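Local coordinates for Beta/gama crystallin family protein (Methanosarcina acetivorans, PDB 3HZ2) that binds calcium ions as a compact archaeal member of the betagamma-crystallin family, with two metal sites in a domain built from two Greek key motifs, at residues I6-V11 / G15-A20; T44-E49 / G55-L60; S67-S70 / P74-S77. All blocks are in the same frame, centred on the assembly; numbering follows the deposited sequence.

Contact 1 (I6-V11 / G15-A20). With CA (calcium ion), chain E.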
loop_
_atom_site.group_PDB
_atom_site.type_symbol
_atom_site.label_atom_id
_atom_site.label_comp_id
_atom_site.label_asym_id
_atom_site.label_seq_id
_atom_site.Cartn_x
_atom_site.Cartn_y
_atom_site.Cartn_z
ATOM N N ILE A 6 -4.098 3.441 -4.350
ATOM C CA ILE A 6 -4.566 2.201 -4.944
ATOM C C ILE A 6 -3.430 1.189 -4.846
ATOM O O ILE A 6 -2.298 1.461 -5.251
ATOM C CB ILE A 6 -4.967 2.378 -6.427
ATOM C CG1 ILE A 6 -5.892 3.589 -6.581
ATOM C CG2 ILE A 6 -5.696 1.123 -6.914
ATOM C CD1 ILE A 6 -6.378 3.820 -7.999
ATOM N N VAL A 7 -3.734 0.029 -4.281
ATOM C CA VAL A 7 -2.743 -1.025 -4.119
ATOM C C VAL A 7 -3.071 -2.162 -5.076
ATOM O O VAL A 7 -4.240 -2.430 -5.359
ATOM C CB VAL A 7 -2.722 -1.549 -2.667
ATOM C CG1 VAL A 7 -2.228 -0.449 -1.734
ATOM C CG2 VAL A 7 -4.121 -2.006 -2.250
ATOM N N TYR A 8 -2.037 -2.828 -5.577
ATOM C CA TYR A 8 -2.235 -3.912 -6.530
ATOM C C TYR A 8 -1.527 -5.198 -6.154
ATOM O O TYR A 8 -0.444 -5.182 -5.564
ATOM C CB TYR A 8 -1.762 -3.486 -7.915
ATOM C CG TYR A 8 -2.382 -2.207 -8.413
ATOM C CD1 TYR A 8 -1.944 -0.968 -7.943
ATOM C CD2 TYR A 8 -3.395 -2.230 -9.370
ATOM C CE1 TYR A 8 -2.498 0.217 -8.417
ATOM C CE2 TYR A 8 -3.955 -1.050 -9.853
ATOM C CZ TYR A 8 -3.502 0.169 -9.374
ATOM O OH TYR A 8 -4.044 1.338 -9.864
ATOM N N GLU A 9 -2.148 -6.309 -6.533
ATOM C CA GLU A 9 -1.621 -7.635 -6.262
ATOM C C GLU A 9 -0.296 -7.904 -6.975
ATOM O O GLU A 9 0.643 -8.378 -6.362
ATOM C CB GLU A 9 -2.652 -8.691 -6.677
ATOM C CG GLU A 9 -2.252 -10.121 -6.351
ATOM C CD GLU A 9 -3.297 -11.135 -6.792
ATOM O OE1 GLU A 9 -3.113 -12.336 -6.508
ATOM O OE2 GLU A 9 -4.296 -10.734 -7.425
ATOM N N HIS A 10 -0.203 -7.598 -8.263
ATOM C CA HIS A 10 1.035 -7.862 -8.988
ATOM C C HIS A 10 1.809 -6.596 -9.316
ATOM O O HIS A 10 1.268 -5.489 -9.256
ATOM C CB HIS A 10 0.748 -8.598 -10.304
ATOM C CG HIS A 10 -0.159 -9.781 -10.164
ATOM N ND1 HIS A 10 -0.007 -10.727 -9.174
ATOM C CD2 HIS A 10 -1.210 -10.188 -10.916
ATOM C CE1 HIS A 10 -0.926 -11.666 -9.320
ATOM N NE2 HIS A 10 -1.668 -11.364 -10.370
ATOM N N VAL A 11 3.079 -6.764 -9.674
ATOM C CA VAL A 11 3.895 -5.625 -10.055
ATOM C C VAL A 11 3.263 -5.065 -11.325
ATOM O O VAL A 11 2.485 -5.751 -11.995
ATOM C CB VAL A 11 5.363 -6.026 -10.345
ATOM C CG1 VAL A 11 6.030 -6.513 -9.063
ATOM C CG2 VAL A 11 5.410 -7.093 -11.423
ATOM N N GLY A 15 -3.352 -7.774 -11.345
ATOM C CA GLY A 15 -4.094 -8.549 -10.363
ATOM C C GLY A 15 -5.171 -7.798 -9.605
ATOM O O GLY A 15 -5.666 -6.761 -10.054
ATOM N N LYS A 16 -5.546 -8.337 -8.450
ATOM C CA LYS A 16 -6.564 -7.723 -7.604
ATOM C C LYS A 16 -6.079 -6.342 -7.175
ATOM O O LYS A 16 -4.895 -6.152 -6.901
ATOM C CB LYS A 16 -6.808 -8.593 -6.364
ATOM C CG LYS A 16 -7.859 -8.049 -5.403
ATOM C CD LYS A 16 -9.249 -8.066 -6.023
ATOM C CE LYS A 16 -10.280 -7.412 -5.109
ATOM N NZ LYS A 16 -10.343 -8.076 -3.778
ATOM N N SER A 17 -6.988 -5.375 -7.141
ATOM C CA SER A 17 -6.619 -4.030 -6.724
ATOM C C SER A 17 -7.641 -3.516 -5.729
ATOM O O SER A 17 -8.764 -4.019 -5.663
ATOM C CB SER A 17 -6.543 -3.085 -7.926
ATOM O OG SER A 17 -7.824 -2.824 -8.465
ATOM N N PHE A 18 -7.244 -2.521 -4.946
ATOM C CA PHE A 18 -8.130 -1.927 -3.952
ATOM C C PHE A 18 -7.884 -0.430 -3.904
ATOM O O PHE A 18 -6.754 0.014 -3.711
ATOM C CB PHE A 18 -7.870 -2.521 -2.566
ATOM C CG PHE A 18 -8.813 -2.015 -1.509
ATOM C CD1 PHE A 18 -10.145 -2.417 -1.501
ATOM C CD2 PHE A 18 -8.377 -1.119 -0.538
ATOM C CE1 PHE A 18 -11.034 -1.931 -0.537
ATOM C CE2 PHE A 18 -9.255 -0.626 0.429
ATOM C CZ PHE A 18 -10.588 -1.034 0.428
ATOM N N ASP A 19 -8.949 0.343 -4.082
ATOM C CA ASP A 19 -8.855 1.797 -4.057
ATOM C C ASP A 19 -9.231 2.258 -2.652
ATOM O O ASP A 19 -10.392 2.176 -2.257
ATOM C CB ASP A 19 -9.821 2.397 -5.080
ATOM C CG ASP A 19 -9.553 3.864 -5.349
ATOM O OD1 ASP A 19 -9.243 4.600 -4.393
ATOM O OD2 ASP A 19 -9.665 4.283 -6.520
ATOM N N ALA A 20 -8.249 2.747 -1.904
ATOM C CA ALA A 20 -8.487 3.189 -0.537
ATOM C C ALA A 20 -8.504 4.703 -0.351
ATOM O O ALA A 20 -7.622 5.414 -0.836
ATOM C CB ALA A 20 -7.441 2.574 0.391
HETATM CA CA CA E . 2.191 -9.922 -5.133
HETATM O O HOH W 1 1.845 -11.259 -7.431
HETATM O O HOH W 2 4.600 -10.680 -6.037
HETATM O O HOH W 3 0.845 -11.981 -4.373
#
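E9 N donates to K16 O over 2.8 Å, nearly in line with the carbonyl, and the E9 side chain returns the grip. CG stands anti to the backbone N (chi1 -176°) and the chain is extended beyond it, which carries OE2 across K16 at about a right angle; E9 OE2 takes K16 N through its anti lone pair at 2.9 Å, with an almost straight bond. The second of these bonds holds the carboxylate beside the corner at G15 and K16. Farther along, V7 and F18 form the hydrogen-bonded pair of the antiparallel hairpin, F18 N reaching V7 O at 3.0 Å. Their side chains lie side by side, V7 CG2 against F18 CB, on the face that turns to L31 and F81 of the core. On the other face the methylene of S17 sits by the Y8 ring, with S17 CB 3.6 Å from Y8 CD2. This is the first hairpin of the first Greek key, and a classic beta bulge at E9 and H10 ends its regular pairing. At the bulge, E9 O binds calcium at 2.5 Å, with K34, S36, N76 and three waters completing the shell. H10 ND1 meets one of these waters at the ring edge (2.6 Å). G15, at positive phi, passes so close that a side chain there would run into E9 CB and H10 CD2.

Contact 2 (T44-E49 / G55-L60). With CA (calcium ion), chain F.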
loop_
_atom_site.group_PDB
_atom_site.type_symbol
_atom_site.label_atom_id
_atom_site.label_comp_id
_atom_site.label_asym_id
_atom_site.label_seq_id
_atom_site.Cartn_x
_atom_site.Cartn_y
_atom_site.Cartn_z
ATOM N N THR A 44 -0.034 11.373 1.852
ATOM C CA THR A 44 1.114 10.532 2.156
ATOM C C THR A 44 0.578 9.346 2.940
ATOM O O THR A 44 -0.211 9.513 3.871
ATOM C CB THR A 44 2.158 11.271 3.005
ATOM O OG1 THR A 44 2.608 12.434 2.298
ATOM C CG2 THR A 44 3.350 10.368 3.281
ATOM N N TRP A 45 0.996 8.149 2.552
ATOM C CA TRP A 45 0.524 6.945 3.212
ATOM C C TRP A 45 1.643 6.115 3.818
ATOM O O TRP A 45 2.730 5.995 3.249
ATOM C CB TRP A 45 -0.260 6.079 2.226
ATOM C CG TRP A 45 -1.530 6.712 1.739
ATOM C CD1 TRP A 45 -1.650 7.720 0.826
ATOM C CD2 TRP A 45 -2.858 6.373 2.142
ATOM N NE1 TRP A 45 -2.978 8.028 0.633
ATOM C CE2 TRP A 45 -3.740 7.215 1.429
ATOM C CE3 TRP A 45 -3.391 5.436 3.040
ATOM C CZ2 TRP A 45 -5.129 7.148 1.584
ATOM C CZ3 TRP A 45 -4.771 5.370 3.196
ATOM C CH2 TRP A 45 -5.625 6.223 2.469
ATOM N N ARG A 46 1.356 5.536 4.976
ATOM C CA ARG A 46 2.309 4.697 5.685
ATOM C C ARG A 46 1.891 3.238 5.582
ATOM O O ARG A 46 0.746 2.891 5.882
ATOM C CB ARG A 46 2.375 5.112 7.154
ATOM C CG ARG A 46 3.213 4.190 8.015
ATOM C CD ARG A 46 3.458 4.814 9.377
ATOM N NE ARG A 46 4.243 6.039 9.267
ATOM C CZ ARG A 46 4.641 6.759 10.309
ATOM N NH1 ARG A 46 4.320 6.371 11.534
ATOM N NH2 ARG A 46 5.366 7.856 10.127
ATOM N N PHE A 47 2.822 2.388 5.158
ATOM C CA PHE A 47 2.550 0.966 5.010
ATOM C C PHE A 47 3.303 0.169 6.068
ATOM O O PHE A 47 4.506 0.338 6.240
ATOM C CB PHE A 47 2.939 0.506 3.600
ATOM C CG PHE A 47 2.217 1.251 2.514
ATOM C CD1 PHE A 47 2.645 2.514 2.114
ATOM C CD2 PHE A 47 1.063 0.722 1.942
ATOM C CE1 PHE A 47 1.932 3.245 1.160
ATOM C CE2 PHE A 47 0.342 1.443 0.990
ATOM C CZ PHE A 47 0.778 2.708 0.600
ATOM N N TYR A 48 2.574 -0.691 6.773
ATOM C CA TYR A 48 3.131 -1.513 7.846
ATOM C C TYR A 48 3.261 -2.970 7.445
ATOM O O TYR A 48 2.472 -3.480 6.649
ATOM C CB TYR A 48 2.236 -1.424 9.081
ATOM C CG TYR A 48 2.341 -0.125 9.842
ATOM C CD1 TYR A 48 3.284 0.033 10.857
ATOM C CD2 TYR A 48 1.478 0.938 9.572
ATOM C CE1 TYR A 48 3.358 1.219 11.594
ATOM C CE2 TYR A 48 1.546 2.123 10.301
ATOM C CZ TYR A 48 2.485 2.253 11.310
ATOM O OH TYR A 48 2.537 3.420 12.045
ATOM N N GLU A 49 4.246 -3.655 8.013
ATOM C CA GLU A 49 4.428 -5.051 7.667
ATOM C C GLU A 49 3.480 -5.978 8.424
ATOM O O GLU A 49 3.343 -7.128 8.068
ATOM C CB GLU A 49 5.884 -5.476 7.890
ATOM C CG GLU A 49 6.295 -5.641 9.330
ATOM C CD GLU A 49 7.755 -6.032 9.460
ATOM O OE1 GLU A 49 8.181 -6.980 8.768
ATOM O OE2 GLU A 49 8.471 -5.395 10.253
ATOM N N GLY A 55 4.852 -3.696 13.383
ATOM C CA GLY A 55 6.126 -3.892 12.715
ATOM C C GLY A 55 6.712 -2.672 12.031
ATOM O O GLY A 55 6.335 -1.535 12.309
ATOM N N ARG A 56 7.649 -2.922 11.123
ATOM C CA ARG A 56 8.319 -1.865 10.380
ATOM C C ARG A 56 7.359 -1.183 9.416
ATOM O O ARG A 56 6.354 -1.767 9.016
ATOM C CB ARG A 56 9.498 -2.455 9.609
ATOM C CG ARG A 56 10.598 -2.999 10.504
ATOM C CD ARG A 56 11.605 -3.811 9.706
ATOM N NE ARG A 56 11.059 -5.102 9.302
ATOM C CZ ARG A 56 11.711 -5.985 8.553
ATOM N NH1 ARG A 56 12.935 -5.711 8.121
ATOM N NH2 ARG A 56 11.144 -7.144 8.244
ATOM N N TYR A 57 7.675 0.053 9.045
ATOM C CA TYR A 57 6.824 0.807 8.135
ATOM C C TYR A 57 7.608 1.625 7.121
ATOM O O TYR A 57 8.806 1.877 7.290
ATOM C CB TYR A 57 5.892 1.724 8.929
ATOM C CG TYR A 57 6.614 2.703 9.832
ATOM C CD1 TYR A 57 6.936 3.991 9.391
ATOM C CD2 TYR A 57 6.980 2.340 11.128
ATOM C CE1 TYR A 57 7.601 4.894 10.227
ATOM C CE2 TYR A 57 7.647 3.230 11.969
ATOM C CZ TYR A 57 7.951 4.502 11.515
ATOM O OH TYR A 57 8.578 5.390 12.359
ATOM N N TRP A 58 6.909 2.037 6.067
ATOM C CA TRP A 58 7.488 2.828 4.986
ATOM C C TRP A 58 6.473 3.896 4.585
ATOM O O TRP A 58 5.292 3.599 4.411
ATOM C CB TRP A 58 7.788 1.918 3.792
ATOM C CG TRP A 58 8.760 0.820 4.114
ATOM C CD1 TRP A 58 10.119 0.879 4.022
ATOM C CD2 TRP A 58 8.449 -0.481 4.633
ATOM N NE1 TRP A 58 10.676 -0.302 4.452
ATOM C CE2 TRP A 58 9.674 -1.155 4.832
ATOM C CE3 TRP A 58 7.254 -1.140 4.950
ATOM C CZ2 TRP A 58 9.741 -2.461 5.335
ATOM C CZ3 TRP A 58 7.318 -2.439 5.452
ATOM C CH2 TRP A 58 8.557 -3.084 5.638
ATOM N N ASP A 59 6.932 5.136 4.445
ATOM C CA ASP A 59 6.046 6.236 4.074
ATOM C C ASP A 59 6.210 6.618 2.611
ATOM O O ASP A 59 7.309 6.943 2.164
ATOM C CB ASP A 59 6.307 7.456 4.957
ATOM C CG ASP A 59 6.056 7.175 6.430
ATOM O OD1 ASP A 59 5.229 6.292 6.742
ATOM O OD2 ASP A 59 6.674 7.853 7.277
ATOM N N LEU A 60 5.108 6.579 1.868
ATOM C CA LEU A 60 5.132 6.908 0.451
ATOM C C LEU A 60 4.272 8.116 0.115
ATOM O O LEU A 60 3.099 8.178 0.481
ATOM C CB LEU A 60 4.654 5.711 -0.377
ATOM C CG LEU A 60 5.370 4.375 -0.173
ATOM C CD1 LEU A 60 4.777 3.342 -1.122
ATOM C CD2 LEU A 60 6.859 4.534 -0.424
HETATM CA CA CA F . 3.030 -8.903 6.428
HETATM O O HOH W 4 5.220 -10.529 5.984
HETATM O O HOH W 5 2.149 -10.672 8.383
#
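Strands 45-48 and 56-60 run antiparallel at 155°, with W45–L60 and F47–W58 as hydrogen-bonded pairs and R46–D59 and Y48–Y57 as non-hydrogen-bonded ones. On the R46 face, the guanidinium grips D59 side-on: R46 NE reaches the syn lone pair of D59 OD1 at 2.7 Å, NH2 reaches OD2 at 3.1 Å, and the two groups are nearly coplanar. Its edge is taken by the carboxylate, and one face lies on the Y57 ring, centres 4.1 Å apart and planes at 26°. A leucine in place of R46 would probably leave the D59 carboxylate without its charged mate and strip the flat cover from the Y57 ring. The CB of Y57 in turn sits over a face of the Y48 ring, a CH-pi contact, while Y48 OH is held by R82 of strand 80-83, on the other side of 45-48. This is the opening hairpin of the second Greek key, and F47 and L60 on its opposite face, touching CE1 to CD1 at 3.6 Å, pack against I38 of the other sheet. Near the calcium the E49 carboxylate is gripped three times by one residue. E49 CG lies between the backbone N and the carbonyl carbon (chi1 74°), turning E49 OE2 to meet R56 N at 2.7 Å on its anti side and R56 NE at 2.8 Å on its syn side but well out of the carboxylate plane; NH2 of R56 takes OE1. A CB on G55 would collide with E49 CG. The carboxylate faces R56, while E49 O binds calcium at 2.4 Å, alongside D33, S77 and S79.

Contact 3 (S67-S70 / P74-S77). With CA (calcium ion), chain E; CA (calcium ion), chain F.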
loop_
_atom_site.group_PDB
_atom_site.type_symbol
_atom_site.label_atom_id
_atom_site.label_comp_id
_atom_site.label_asym_id
_atom_site.label_seq_id
_atom_site.Cartn_x
_atom_site.Cartn_y
_atom_site.Cartn_z
ATOM N N SER A 67 6.774 -1.307 -8.616
ATOM C CA SER A 67 7.267 -2.396 -7.779
ATOM C C SER A 67 7.472 -1.819 -6.379
ATOM O O SER A 67 8.185 -0.834 -6.220
ATOM C CB SER A 67 8.599 -2.925 -8.308
ATOM O OG SER A 67 9.182 -3.818 -7.374
ATOM N N VAL A 68 6.850 -2.418 -5.370
ATOM C CA VAL A 68 6.998 -1.908 -4.006
ATOM C C VAL A 68 8.458 -1.873 -3.567
ATOM O O VAL A 68 8.855 -1.035 -2.761
ATOM C CB VAL A 68 6.191 -2.747 -2.987
ATOM C CG1 VAL A 68 4.701 -2.520 -3.194
ATOM C CG2 VAL A 68 6.525 -4.218 -3.135
ATOM N N GLU A 69 9.264 -2.777 -4.104
ATOM C CA GLU A 69 10.667 -2.802 -3.730
ATOM C C GLU A 69 11.389 -1.519 -4.120
ATOM O O GLU A 69 12.418 -1.184 -3.538
ATOM C CB GLU A 69 11.343 -4.024 -4.336
ATOM C CG GLU A 69 10.786 -5.310 -3.750
ATOM C CD GLU A 69 11.430 -6.539 -4.326
ATOM O OE1 GLU A 69 12.638 -6.755 -4.078
ATOM O OE2 GLU A 69 10.721 -7.284 -5.033
ATOM N N SER A 70 10.843 -0.792 -5.092
ATOM C CA SER A 70 11.447 0.469 -5.510
ATOM C C SER A 70 11.206 1.476 -4.390
ATOM O O SER A 70 11.881 2.503 -4.295
ATOM C CB SER A 70 10.818 0.974 -6.814
ATOM O OG SER A 70 9.484 1.414 -6.613
ATOM N N PRO A 74 9.507 -4.772 1.102
ATOM C CA PRO A 74 9.641 -6.158 0.644
ATOM C C PRO A 74 8.349 -6.591 -0.051
ATOM O O PRO A 74 7.255 -6.193 0.349
ATOM C CB PRO A 74 9.913 -6.929 1.938
ATOM C CG PRO A 74 9.274 -6.073 3.002
ATOM C CD PRO A 74 9.626 -4.678 2.568
ATOM N N ASP A 75 8.473 -7.400 -1.093
ATOM C CA ASP A 75 7.300 -7.841 -1.839
ATOM C C ASP A 75 6.391 -8.758 -1.020
ATOM O O ASP A 75 6.864 -9.524 -0.183
ATOM C CB ASP A 75 7.743 -8.544 -3.126
ATOM C CG ASP A 75 6.598 -8.763 -4.091
ATOM O OD1 ASP A 75 5.708 -7.889 -4.151
ATOM O OD2 ASP A 75 6.597 -9.793 -4.795
ATOM N N ASN A 76 5.083 -8.655 -1.255
ATOM C CA ASN A 76 4.090 -9.479 -0.559
ATOM C C ASN A 76 4.197 -9.410 0.956
ATOM O O ASN A 76 4.024 -10.422 1.636
ATOM C CB ASN A 76 4.226 -10.945 -0.987
ATOM C CG ASN A 76 4.028 -11.126 -2.461
ATOM O OD1 ASN A 76 3.411 -10.289 -3.093
ATOM N ND2 ASN A 76 4.533 -12.220 -3.018
ATOM N N SER A 77 4.457 -8.224 1.492
ATOM C CA SER A 77 4.616 -8.102 2.933
ATOM C C SER A 77 3.735 -7.064 3.618
ATOM O O SER A 77 3.625 -7.065 4.834
ATOM C CB SER A 77 6.074 -7.799 3.262
ATOM O OG SER A 77 6.428 -6.517 2.777
HETATM CA CA CA E . 2.191 -9.922 -5.133
HETATM CA CA CA F . 3.030 -8.903 6.428
HETATM O O HOH W 2 4.600 -10.680 -6.037
HETATM O O HOH W 3 0.845 -11.981 -4.373
HETATM O O HOH W 1 1.845 -11.259 -7.431
HETATM O O HOH W 4 5.220 -10.529 5.984
HETATM O O HOH W 5 2.149 -10.672 8.383
#
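The carboxylates of E69 and D75 lie with their planes only 16° apart, yet they do not meet oxygen to oxygen: E69 OE2 comes up against the CB of D75 at 3.8 Å, the two side chains passing at a slant. V68 crosses D75 at about a right angle, bringing CG2 to 3.9 Å from OD1. With V68 CG1 anti to the carbonyl carbon (chi1 -70°), CG2 falls between the backbone N and that carbon and points at D75; the buried valine also packs on I35 and I73. No hydrogen bond crosses this small interface; the link is van der Waals packing of the 3-10 turn that begins at V68 on the later 74-77 turn. S67 O steadies the segment by accepting from S70 OG and S70 N, at 2.6 and 2.9 Å. The polar partners of D75 belong to the calcium site. OD1 is hydrogen-bonded to S36, a calcium ligand, and D75 OD2 accepts from a calcium-bound water at 2.5 Å, which makes the aspartate a second-shell group whose charge probably adds to the pull on the metal. The type II turn from P74 to S77 presents two neighbours to two ions: N76 OD1 binds one calcium at 2.4 Å and S77 O binds the other at 2.5 Å. Such sharing of adjacent residues between two sites, in the sequence D-N-S-I-S-S, fits the N/D-N/D-X-X-S/T-S calcium-binding motif of betagamma-crystallins.

In the fold
Contacts 1, 2 and 3 follow one another along the chain within one betagamma-crystallin domain. The hairpins of contacts 1 and 2 open the first and second Greek keys, belong to different sheets and lie on opposite sides of the chain's centre, about 16 Å apart between centres; their inner faces meet where V7 packs on F47. The loop of contact 3 lies about 12 Å from each, centre to centre, and P74 leans on W58 of contact 2. It shares one calcium with contact 1 and the other with contact 2. Each ion therefore draws ligands from both Greek keys, so calcium binding probably helps tie the two halves together.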